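Local coordinates for hypothetical protein (Bacteroides eggerthii, PDB 4JGL) that is of unknown function but adopts a streptavidin-like fold with two extra alpha helices and carries bound calcium in the crystal, at residues Y65-Y70 with V87-R92; L97-K102 with C157-N162; P43-L48 with R145-D150; Y24-I29 with Y136-D141. All coordinates share one frame; numbering follows the deposited sequence. Where two conformers were deposited one is given.

Contact 1. Residues Y65-Y70 with V87-R92; sequences YGINIY and VMIVPR
Ile67 and Val87 sit opposite each other as a hydrogen-bonded antiparallel pair, and their two bonds are the straightest here: Ile67 N reaches Val87 O at 2.8 Å with 170° at the hydrogen, and Val87 N answers to Ile67 O at 171°. Tyr65 and Ile89 make the next such pair, Tyr65 N lying 2.9 Å from Ile89 O. Between these two pairs Gly66 and Met88 form a non-hydrogen-bonded pair, where Met88 CA comes within 3.4 Å of Tyr65 O in a CA-H...O contact.

The tight side is the face that bears Ile67, Val87 and Ile89. Ile89 holds CG1 anti to its carbonyl carbon (chi1 -54°), and in the conformer described Ile67 CD1 is 4.2 Å from Ile89 CD1, diagonally across the pairing. Further along, Ile69 CD1 comes slantwise to Val87 CG2 at 4.0 Å. Phe160 and Leu163 of helix 158-165 pack over this face, Phe160 on Ile67 and Leu163 on Val87 and Ile69. At its end Tyr65 contributes CB to the packing against Ile89, while its hydroxyl is hydrogen-bonded to Lys147 NZ.

The reverse face is loose. Gly66 has no side chain to offer, and the exposed, alternately placed selenomethionine Met88 comes no nearer than Met88 CG to Tyr65 O, 4.1 Å. The chemistry thus divides the work within this beta hairpin: main-chain bonds set the register, whereas branched aliphatic groups make the Ile67-Val87-Ile89 face the seat for helix 158-165.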
# COMPACT_ATOMS: atom_id res chain seq x y z
N TYR A 65 -7.04 -8.38 -6.42
CA TYR A 65 -6.22 -7.35 -5.78
C TYR A 65 -5.82 -6.28 -6.78
O TYR A 65 -5.46 -6.57 -7.93
CB TYR A 65 -4.95 -7.92 -5.19
CG TYR A 65 -5.15 -8.95 -4.11
CD1 TYR A 65 -6.13 -8.82 -3.16
CD2 TYR A 65 -4.30 -10.03 -4.02
CE1 TYR A 65 -6.32 -9.79 -2.16
CE2 TYR A 65 -4.45 -10.98 -3.01
CZ TYR A 65 -5.48 -10.85 -2.10
OH TYR A 65 -5.67 -11.77 -1.09
N GLY A 66 -5.89 -5.04 -6.32
CA GLY A 66 -5.43 -3.89 -7.08
C GLY A 66 -4.31 -3.25 -6.28
O GLY A 66 -4.52 -2.82 -5.15
N ILE A 67 -3.13 -3.23 -6.84
CA ILE A 67 -1.95 -2.77 -6.14
C ILE A 67 -1.31 -1.59 -6.85
O ILE A 67 -0.84 -1.69 -7.98
CB ILE A 67 -0.92 -3.88 -5.95
CG1 ILE A 67 -1.60 -5.12 -5.36
CG2 ILE A 67 0.23 -3.39 -5.06
CD1 ILE A 67 -0.70 -6.31 -5.24
N ASN A 68 -1.31 -0.45 -6.18
CA ASN A 68 -0.56 0.69 -6.67
C ASN A 68 0.89 0.60 -6.20
O ASN A 68 1.15 0.40 -5.00
CB ASN A 68 -1.19 2.01 -6.19
CG ASN A 68 -2.32 2.51 -7.10
OD1 ASN A 68 -2.31 2.28 -8.31
ND2 ASN A 68 -3.30 3.21 -6.51
N ILE A 69 1.82 0.72 -7.14
CA ILE A 69 3.24 0.85 -6.85
C ILE A 69 3.55 2.33 -6.94
O ILE A 69 3.48 2.94 -8.02
CB ILE A 69 4.12 0.08 -7.85
CG1 ILE A 69 3.81 -1.42 -7.83
CG2 ILE A 69 5.60 0.31 -7.49
CD1 ILE A 69 4.44 -2.16 -9.02
N TYR A 70 3.85 2.92 -5.79
CA TYR A 70 4.31 4.29 -5.66
C TYR A 70 5.81 4.27 -5.49
O TYR A 70 6.35 3.36 -4.85
CB TYR A 70 3.73 4.97 -4.40
CG TYR A 70 2.25 5.28 -4.45
CD1 TYR A 70 1.27 4.35 -4.10
CD2 TYR A 70 1.81 6.53 -4.79
CE1 TYR A 70 -0.07 4.69 -4.14
CE2 TYR A 70 0.50 6.86 -4.84
CZ TYR A 70 -0.46 5.95 -4.54
OH TYR A 70 -1.80 6.31 -4.58
N VAL A 87 -1.07 -2.63 -10.63
CA VAL A 87 -1.10 -4.04 -10.95
C VAL A 87 -2.42 -4.61 -10.50
O VAL A 87 -2.83 -4.40 -9.36
CB VAL A 87 0.02 -4.79 -10.23
CG1 VAL A 87 0.00 -6.28 -10.59
CG2 VAL A 87 1.38 -4.18 -10.56
N MSE A 88 -3.10 -5.31 -11.39
CA MSE A 88 -4.36 -5.95 -11.07
C MSE A 88 -4.15 -7.46 -11.13
O MSE A 88 -3.56 -7.97 -12.08
CB MSE A 88 -5.42 -5.47 -12.05
CG MSE A 88 -6.86 -5.82 -11.72
SE MSE A 88 -8.17 -4.81 -12.83
CE MSE A 88 -7.90 -5.76 -14.50
N ILE A 89 -4.61 -8.16 -10.09
CA ILE A 89 -4.45 -9.60 -9.95
C ILE A 89 -5.83 -10.21 -9.76
O ILE A 89 -6.45 -10.00 -8.72
CB ILE A 89 -3.53 -9.98 -8.78
CG1 ILE A 89 -2.19 -9.25 -8.92
CG2 ILE A 89 -3.34 -11.49 -8.73
CD1 ILE A 89 -1.15 -9.57 -7.85
N VAL A 90 -6.31 -10.90 -10.78
CA VAL A 90 -7.69 -11.35 -10.83
C VAL A 90 -7.74 -12.88 -10.85
O VAL A 90 -7.29 -13.47 -11.82
CB VAL A 90 -8.44 -10.79 -12.06
CG1 VAL A 90 -9.87 -11.26 -12.08
CG2 VAL A 90 -8.40 -9.27 -12.05
N PRO A 91 -8.31 -13.51 -9.82
CA PRO A 91 -8.45 -14.96 -9.84
C PRO A 91 -9.44 -15.44 -10.89
O PRO A 91 -10.48 -14.81 -11.10
CB PRO A 91 -8.94 -15.29 -8.43
CG PRO A 91 -8.53 -14.17 -7.59
CD PRO A 91 -8.58 -12.94 -8.48
N ARG A 92 -9.10 -16.55 -11.52
CA ARG A 92 -9.99 -17.21 -12.47
C ARG A 92 -10.04 -18.71 -12.16
O ARG A 92 -9.28 -19.23 -11.34
CB ARG A 92 -9.49 -16.98 -13.89
CG ARG A 92 -9.58 -15.55 -14.34
CD ARG A 92 -11.02 -15.09 -14.45
NE ARG A 92 -11.14 -13.73 -14.95
CZ ARG A 92 -12.09 -12.87 -14.61
NH1 ARG A 92 -13.05 -13.22 -13.75
NH2 ARG A 92 -12.10 -11.65 -15.13

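Contact 2. Residues L97-K102 with C157-N162; sequences LEITIK and CAEFKN. With EDO (1,2-ethanediol), chain E.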
# COMPACT_ATOMS: atom_id res chain seq x y z
N LEU A 97 -4.44 -17.04 -12.17
CA LEU A 97 -4.47 -15.59 -11.91
C LEU A 97 -4.21 -14.83 -13.19
O LEU A 97 -3.31 -15.18 -13.95
CB LEU A 97 -3.40 -15.18 -10.92
CG LEU A 97 -3.44 -15.81 -9.54
CD1 LEU A 97 -2.21 -15.35 -8.78
CD2 LEU A 97 -4.73 -15.48 -8.84
N GLU A 98 -5.01 -13.80 -13.44
CA GLU A 98 -4.73 -12.85 -14.49
C GLU A 98 -4.01 -11.65 -13.88
O GLU A 98 -4.56 -10.98 -13.00
CB GLU A 98 -6.01 -12.39 -15.17
CG GLU A 98 -6.79 -13.48 -15.84
CD GLU A 98 -8.08 -13.00 -16.47
OE1 GLU A 98 -8.50 -11.85 -16.27
OE2 GLU A 98 -8.72 -13.81 -17.15
N ILE A 99 -2.83 -11.34 -14.37
CA ILE A 99 -2.02 -10.24 -13.86
C ILE A 99 -1.80 -9.25 -14.99
O ILE A 99 -1.29 -9.60 -16.06
CB ILE A 99 -0.69 -10.71 -13.26
CG1 ILE A 99 -0.95 -11.65 -12.08
CG2 ILE A 99 0.12 -9.52 -12.79
CD1 ILE A 99 0.30 -12.23 -11.43
N THR A 100 -2.22 -8.00 -14.76
CA THR A 100 -2.07 -6.95 -15.75
C THR A 100 -1.50 -5.71 -15.08
O THR A 100 -1.69 -5.51 -13.87
CB THR A 100 -3.38 -6.62 -16.44
OG1 THR A 100 -4.35 -6.19 -15.49
CG2 THR A 100 -3.91 -7.80 -17.23
N ILE A 101 -0.80 -4.91 -15.87
CA ILE A 101 -0.09 -3.76 -15.37
C ILE A 101 -0.43 -2.52 -16.22
O ILE A 101 -0.50 -2.63 -17.45
CB ILE A 101 1.43 -4.02 -15.37
CG1 ILE A 101 1.76 -5.30 -14.58
CG2 ILE A 101 2.18 -2.82 -14.86
CD1 ILE A 101 3.15 -5.93 -14.93
N LYS A 102 -0.68 -1.40 -15.55
CA LYS A 102 -0.98 -0.11 -16.18
C LYS A 102 -0.07 0.95 -15.56
O LYS A 102 0.24 0.90 -14.37
CB LYS A 102 -2.45 0.31 -15.93
CG LYS A 102 -3.52 -0.58 -16.53
CD LYS A 102 -4.04 -0.03 -17.86
CE LYS A 102 -5.52 -0.35 -18.06
NZ LYS A 102 -6.16 0.51 -19.11
N CYS A 157 2.70 -15.65 -9.41
CA CYS A 157 2.81 -14.19 -9.39
C CYS A 157 4.14 -13.65 -9.86
O CYS A 157 4.47 -12.51 -9.59
CB CYS A 157 2.53 -13.67 -7.99
SG CYS A 157 0.83 -13.89 -7.55
N ALA A 158 4.88 -14.44 -10.62
CA ALA A 158 6.14 -13.96 -11.16
C ALA A 158 6.05 -12.63 -11.89
O ALA A 158 6.91 -11.79 -11.75
CB ALA A 158 6.76 -15.02 -12.08
N GLU A 159 4.99 -12.42 -12.65
CA GLU A 159 4.83 -11.18 -13.38
C GLU A 159 4.83 -9.98 -12.42
O GLU A 159 5.36 -8.91 -12.72
CB GLU A 159 3.52 -11.24 -14.16
CG GLU A 159 3.32 -10.18 -15.18
CD GLU A 159 2.15 -10.47 -16.13
OE1 GLU A 159 1.53 -11.56 -16.09
OE2 GLU A 159 1.85 -9.57 -16.93
N PHE A 160 4.19 -10.17 -11.26
CA PHE A 160 4.17 -9.13 -10.23
C PHE A 160 5.50 -8.97 -9.51
O PHE A 160 6.00 -7.87 -9.37
CB PHE A 160 3.03 -9.44 -9.24
CG PHE A 160 2.97 -8.54 -8.02
CD1 PHE A 160 2.99 -7.16 -8.12
CD2 PHE A 160 2.85 -9.11 -6.78
CE1 PHE A 160 2.87 -6.37 -6.99
CE2 PHE A 160 2.74 -8.31 -5.66
CZ PHE A 160 2.78 -6.95 -5.77
N LYS A 161 6.07 -10.08 -9.07
CA LYS A 161 7.36 -10.08 -8.39
C LYS A 161 8.42 -9.44 -9.28
O LYS A 161 9.19 -8.59 -8.83
CB LYS A 161 7.77 -11.51 -8.02
CG LYS A 161 9.09 -11.60 -7.22
CD LYS A 161 9.44 -13.04 -6.86
CE LYS A 161 10.65 -13.13 -5.92
NZ LYS A 161 11.76 -12.28 -6.37
N ASN A 162 8.42 -9.81 -10.56
CA ASN A 162 9.43 -9.29 -11.49
C ASN A 162 9.26 -7.81 -11.74
O ASN A 162 10.23 -7.08 -11.83
CB ASN A 162 9.40 -10.04 -12.83
CG ASN A 162 9.84 -11.50 -12.71
OD1 ASN A 162 10.46 -11.90 -11.73
ND2 ASN A 162 9.49 -12.30 -13.71
C1 EDO E . 9.89 -8.27 -3.21
O1 EDO E . 10.50 -8.79 -2.03
C2 EDO E . 9.72 -9.43 -4.18
O2 EDO E . 11.02 -9.94 -4.52
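Leu97 begins the contact by laying CD1 against Cys157 SG at 3.6 Å. The thiol is directed there by its first torsion, which sets SG anti to the carbonyl carbon of Cys157 (chi1 -68°). Cys157 is the N-cap residue of the helix, and its O receives Lys161 N.

Ile99, next to face the helix, is the centre of the contact and touches Cys157, Glu159 and Phe160. Its CD1 lies 3.8 Å from Cys157 CA and more loosely beside Phe160 CB, while CG2 rests on the aliphatic part of Glu159, 4.0 Å from Glu159 CG. The two side chains slide past each other in opposite directions: Glu159, extended beyond CG, runs back toward the strand and brings its carboxylate to the main chain of Ile99. There Glu159 OE2 stands 3.3 Å from Ile99 O, and because both are acceptors no bond joins them; the approach is probably mildly unfavourable, and the aliphatic packing around it may compensate.

The strand and helix axes are 8.8 Å apart and inclined at 31°, a near-aligned packing of one of the two helices added to the streptavidin-like fold against the strand 96-103. Phe160 turns its ring away from this strand, to Phe152 of helix 142-153. Lys161 likewise points elsewhere, its NZ forming a salt bridge with Asp165 and a hydrogen bond at 3.1 Å to O2 of an ethanediol, probably from the crystallisation liquor; a leucine in its place would probably leave the Asp165 carboxylate without its charged mate. Ile101 ends the series, its CD1 reaching Glu159 CG at 4.3 Å.

Contact 3. Residues P43-L48 with R145-D150; sequences PDYGYL and RYKFED
The Phe148 ring carries Tyr47 CB over the centre of one face, 3.5 Å from its centroid, and meets Tyr45 O at its edge, with Phe148 CZ 3.6 Å from that oxygen. The Tyr47 ring in turn has Phe148 CB over one face, toward the rim; the two ring planes differ by 21° but are slid so far apart that they barely overlap. At the Tyr47 edge, in its plane, lies Glu149 OE2, while Arg145 CG comes beside CE1. On the Tyr45 ring, Lys147 CD sits over the centre of one face at 3.9 Å from the centroid, the lysine chain crossing the tyrosine at about a right angle.

Polar ends finish the pattern. Tyr47, with CG anti to its backbone N (chi1 -166°), sends its hydroxyl to Glu149 OE2 at 2.6 Å, using the anti lone pair of a carboxylate nearly perpendicular to the ring. Arg145 NH1 forms a salt bridge with Glu149 OE1 at 2.9 Å, so both carboxylate oxygens are engaged. A phenylalanine in place of Tyr47 would probably leave Glu149 OE2 without its hydroxyl donor and the carboxylate held from the Arg145 side. Lys147 NZ is hydrogen-bonded to Tyr65 OH, and a water links it to Tyr45 OH.

The helix crosses the strand steeply, at -74°, with Tyr45, Tyr47 and Phe148 packed between them: this is one of the two extra helices of this streptavidin-like protein resting on its sheet.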
# COMPACT_ATOMS: atom_id res chain seq x y z
N PRO A 43 -9.88 -2.30 5.90
CA PRO A 43 -8.63 -1.70 5.53
C PRO A 43 -8.13 -2.09 4.12
O PRO A 43 -8.41 -3.15 3.59
CB PRO A 43 -7.68 -2.28 6.56
CG PRO A 43 -8.22 -3.68 6.79
CD PRO A 43 -9.71 -3.58 6.62
N ASP A 44 -7.41 -1.17 3.53
CA ASP A 44 -6.46 -1.50 2.49
C ASP A 44 -5.17 -1.93 3.18
O ASP A 44 -5.09 -1.94 4.41
CB ASP A 44 -6.26 -0.29 1.59
CG ASP A 44 -7.28 -0.24 0.45
OD1 ASP A 44 -8.26 -1.03 0.47
OD2 ASP A 44 -7.08 0.59 -0.45
N TYR A 45 -4.16 -2.26 2.39
CA TYR A 45 -2.93 -2.78 2.93
C TYR A 45 -1.78 -2.01 2.32
O TYR A 45 -1.77 -1.76 1.11
CB TYR A 45 -2.78 -4.27 2.58
CG TYR A 45 -3.98 -5.08 2.98
CD1 TYR A 45 -5.10 -5.18 2.16
CD2 TYR A 45 -4.02 -5.67 4.22
CE1 TYR A 45 -6.21 -5.91 2.55
CE2 TYR A 45 -5.12 -6.42 4.63
CZ TYR A 45 -6.21 -6.51 3.81
OH TYR A 45 -7.32 -7.25 4.19
N GLY A 46 -0.79 -1.69 3.13
CA GLY A 46 0.39 -1.04 2.65
C GLY A 46 1.67 -1.81 2.89
O GLY A 46 1.77 -2.57 3.84
N TYR A 47 2.68 -1.51 2.08
CA TYR A 47 3.97 -2.17 2.18
C TYR A 47 5.06 -1.19 1.81
O TYR A 47 5.11 -0.74 0.66
CB TYR A 47 3.99 -3.40 1.26
CG TYR A 47 5.10 -4.39 1.48
CD1 TYR A 47 5.17 -5.18 2.60
CD2 TYR A 47 6.04 -4.60 0.51
CE1 TYR A 47 6.16 -6.13 2.75
CE2 TYR A 47 7.04 -5.54 0.66
CZ TYR A 47 7.09 -6.31 1.77
OH TYR A 47 8.10 -7.24 1.88
N LEU A 48 5.88 -0.85 2.77
CA LEU A 48 6.98 0.10 2.56
C LEU A 48 8.27 -0.68 2.33
O LEU A 48 8.59 -1.57 3.12
CB LEU A 48 7.14 1.04 3.75
CG LEU A 48 8.07 2.23 3.57
CD1 LEU A 48 7.42 3.27 2.71
CD2 LEU A 48 8.45 2.81 4.93
N ARG A 145 2.02 -7.44 6.31
CA ARG A 145 3.30 -7.82 5.76
C ARG A 145 3.26 -9.25 5.21
O ARG A 145 3.73 -9.52 4.12
CB ARG A 145 4.42 -7.67 6.80
CG ARG A 145 5.77 -8.07 6.27
CD ARG A 145 6.91 -7.75 7.20
NE ARG A 145 6.89 -8.51 8.44
CZ ARG A 145 7.40 -9.73 8.60
NH1 ARG A 145 7.90 -10.42 7.57
NH2 ARG A 145 7.41 -10.28 9.80
N TYR A 146 2.72 -10.17 5.99
CA TYR A 146 2.64 -11.56 5.55
C TYR A 146 1.86 -11.68 4.25
O TYR A 146 2.22 -12.48 3.37
CB TYR A 146 2.01 -12.48 6.57
CG TYR A 146 2.56 -12.46 7.96
CD1 TYR A 146 3.89 -12.17 8.22
CD2 TYR A 146 1.74 -12.76 9.02
CE1 TYR A 146 4.35 -12.16 9.54
CE2 TYR A 146 2.19 -12.75 10.30
CZ TYR A 146 3.49 -12.46 10.57
OH TYR A 146 3.91 -12.45 11.89
N LYS A 147 0.80 -10.90 4.11
CA LYS A 147 -0.06 -10.95 2.93
C LYS A 147 0.72 -10.55 1.68
O LYS A 147 0.68 -11.22 0.66
CB LYS A 147 -1.29 -10.07 3.14
CG LYS A 147 -2.33 -10.17 2.06
CD LYS A 147 -3.49 -9.23 2.38
CE LYS A 147 -4.70 -9.42 1.49
NZ LYS A 147 -5.40 -10.71 1.69
N PHE A 148 1.44 -9.44 1.75
CA PHE A 148 2.25 -9.03 0.62
C PHE A 148 3.35 -10.06 0.30
O PHE A 148 3.60 -10.36 -0.87
CB PHE A 148 2.93 -7.67 0.86
CG PHE A 148 2.05 -6.48 0.55
CD1 PHE A 148 1.96 -6.02 -0.74
CD2 PHE A 148 1.37 -5.81 1.53
CE1 PHE A 148 1.18 -4.91 -1.03
CE2 PHE A 148 0.58 -4.70 1.23
CZ PHE A 148 0.51 -4.24 -0.04
N GLU A 149 4.02 -10.54 1.34
CA GLU A 149 5.17 -11.41 1.10
C GLU A 149 4.73 -12.76 0.54
O GLU A 149 5.42 -13.34 -0.31
CB GLU A 149 6.03 -11.48 2.36
CG GLU A 149 6.68 -10.11 2.58
CD GLU A 149 7.47 -9.91 3.84
OE1 GLU A 149 7.40 -10.76 4.76
OE2 GLU A 149 8.14 -8.84 3.93
N ASP A 150 3.58 -13.25 0.96
CA ASP A 150 3.02 -14.47 0.38
C ASP A 150 2.68 -14.26 -1.10
O ASP A 150 2.94 -15.13 -1.94
CB ASP A 150 1.77 -14.90 1.14
CG ASP A 150 1.11 -16.09 0.55
OD1 ASP A 150 1.64 -17.19 0.77
OD2 ASP A 150 0.07 -15.93 -0.12
O HOH W 1 -8.01 -9.17 1.76

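Contact 4. Residues Y24-I29 with Y136-D141; sequences YLMPAI and YYLCGD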
# COMPACT_ATOMS: atom_id res chain seq x y z
N TYR A 24 1.44 -2.57 6.69
CA TYR A 24 0.48 -1.69 7.33
C TYR A 24 -0.92 -2.06 6.98
O TYR A 24 -1.22 -2.40 5.81
CB TYR A 24 0.69 -0.22 6.92
CG TYR A 24 2.08 0.26 7.21
CD1 TYR A 24 2.43 0.72 8.46
CD2 TYR A 24 3.05 0.20 6.23
CE1 TYR A 24 3.73 1.11 8.74
CE2 TYR A 24 4.35 0.55 6.51
CZ TYR A 24 4.68 1.05 7.74
OH TYR A 24 5.97 1.41 8.03
N LEU A 25 -1.83 -1.96 7.95
CA LEU A 25 -3.23 -1.84 7.64
C LEU A 25 -3.55 -0.37 7.40
O LEU A 25 -2.97 0.51 8.03
CB LEU A 25 -4.09 -2.37 8.78
CG LEU A 25 -4.01 -3.88 8.98
CD1 LEU A 25 -4.78 -4.31 10.26
CD2 LEU A 25 -4.48 -4.64 7.76
N MSE A 26 -4.47 -0.12 6.47
CA MSE A 26 -4.77 1.23 5.99
C MSE A 26 -6.27 1.50 6.03
O MSE A 26 -6.94 1.54 5.00
CB MSE A 26 -4.24 1.45 4.57
CG MSE A 26 -2.73 1.23 4.43
SE MSE A 26 -2.09 1.70 2.74
CE MSE A 26 -2.47 3.64 2.83
N PRO A 27 -6.81 1.69 7.24
CA PRO A 27 -8.20 2.13 7.34
C PRO A 27 -8.30 3.58 6.86
O PRO A 27 -7.32 4.34 6.93
CB PRO A 27 -8.48 2.02 8.84
CG PRO A 27 -7.16 2.26 9.47
CD PRO A 27 -6.14 1.61 8.54
N ALA A 28 -9.48 3.96 6.41
CA ALA A 28 -9.80 5.31 5.99
C ALA A 28 -10.87 5.86 6.93
O ALA A 28 -11.90 5.26 7.09
CB ALA A 28 -10.28 5.37 4.54
N ILE A 29 -10.59 7.03 7.51
CA ILE A 29 -11.44 7.62 8.57
C ILE A 29 -11.64 9.10 8.28
O ILE A 29 -10.73 9.77 7.79
CB ILE A 29 -10.74 7.44 9.93
CG1 ILE A 29 -10.47 5.97 10.17
CG2 ILE A 29 -11.54 8.05 11.09
CD1 ILE A 29 -9.61 5.66 11.37
N TYR A 136 -6.48 8.21 4.95
CA TYR A 136 -5.86 6.92 5.15
C TYR A 136 -4.83 7.00 6.26
O TYR A 136 -4.05 7.95 6.34
CB TYR A 136 -5.18 6.44 3.87
CG TYR A 136 -6.12 5.83 2.88
CD1 TYR A 136 -6.62 4.55 3.06
CD2 TYR A 136 -6.51 6.51 1.74
CE1 TYR A 136 -7.52 3.96 2.16
CE2 TYR A 136 -7.38 5.93 0.82
CZ TYR A 136 -7.88 4.66 1.04
OH TYR A 136 -8.78 4.13 0.13
N TYR A 137 -4.81 5.99 7.10
CA TYR A 137 -3.78 5.80 8.10
C TYR A 137 -2.87 4.66 7.70
O TYR A 137 -3.26 3.78 6.92
CB TYR A 137 -4.41 5.49 9.45
CG TYR A 137 -5.13 6.66 10.08
CD1 TYR A 137 -6.33 7.15 9.56
CD2 TYR A 137 -4.63 7.30 11.20
CE1 TYR A 137 -7.00 8.20 10.17
CE2 TYR A 137 -5.30 8.34 11.80
CZ TYR A 137 -6.49 8.78 11.29
OH TYR A 137 -7.12 9.84 11.91
N LEU A 138 -1.67 4.66 8.27
CA LEU A 138 -0.77 3.50 8.21
C LEU A 138 -0.65 3.00 9.64
O LEU A 138 -0.09 3.66 10.51
CB LEU A 138 0.61 3.86 7.68
CG LEU A 138 0.70 4.41 6.27
CD1 LEU A 138 2.14 4.71 5.88
CD2 LEU A 138 0.10 3.48 5.27
N CYS A 139 -1.16 1.79 9.90
CA CYS A 139 -1.07 1.12 11.19
C CYS A 139 -0.16 -0.08 11.03
O CYS A 139 -0.47 -0.99 10.26
CB CYS A 139 -2.46 0.69 11.66
SG CYS A 139 -3.66 2.03 11.78
N GLY A 140 0.97 -0.07 11.72
CA GLY A 140 1.91 -1.19 11.57
C GLY A 140 1.24 -2.51 11.88
O GLY A 140 0.52 -2.63 12.86
N ASP A 141 1.48 -3.51 11.05
CA ASP A 141 0.76 -4.76 11.15
C ASP A 141 1.56 -5.89 10.53
O ASP A 141 1.99 -5.78 9.39
CB ASP A 141 -0.59 -4.64 10.45
CG ASP A 141 -1.50 -5.79 10.75
OD1 ASP A 141 -2.03 -5.88 11.88
OD2 ASP A 141 -1.69 -6.63 9.87
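Leu25 and Cys139 exchange two backbone hydrogen bonds as an antiparallel pair, Leu25 N to Cys139 O and Cys139 N to Leu25 O, each 2.9 Å. A third bond, Tyr137 N to Pro27 O at 3.0 Å, has no return bond: Pro27 has no N-H, and strand 22-29 is interrupted here. Tyr137 O is met instead by Met26 CA at 3.1 Å in a CA-H...O contact.

This pairing joins strand 22-29, the first of the sheet, to strand 135-140, the last, and so closes the strands into a ring, as expected of a streptavidin-like barrel.

Among apolar contacts, the selenomethionine Met26 lies beside Leu138, both pointing the same way, and bends at chi3 (65°) to set CE 3.5 Å from Leu138 CD2 and close to Tyr136 CB. Tyr24 and Leu138 cross at a slant, Tyr24 CD1 3.7 Å from Leu138 CB. Ile29 meets Tyr137 at about a right angle, its CB 3.8 Å from Tyr137 CE1.

Ring contacts centre on Tyr136: Ala28 CB lies over one face, off toward the rim, and Met26 O at the edge, in plane.

The polar ends find partners outside the pair. Asp141 OD2 caps Ala144 N at the start of helix 142-153, while its carboxylate flanks Leu25. Tyr137 OH bonds to Ala31 O and Phe34 N.

Overall arrangement
All four contacts reach one curled antiparallel sheet. Contacts 1 and 2 are neighbours, about 8 Å between centres: contact 1 lies on strand 78-92 and contact 2 on the adjacent strand 96-103, with Ile67 also touching Phe160. Contacts 3 and 4, about 11 Å between centres, lie on the adjacent strands 44-49 and 22-29. Contacts 1 and 4 are on opposite sides of the chain's centre, about 19 Å between centres, yet Tyr65 with Lys147 ties contact 1 to contact 3. Along the chain, contact 1 is local and nested within the loops closed by contacts 3 and 4, whereas contacts 2, 3 and 4 interleave: the C-terminal strand and two helices return to strands earlier in the sequence, closing the barrel and setting the helices against it.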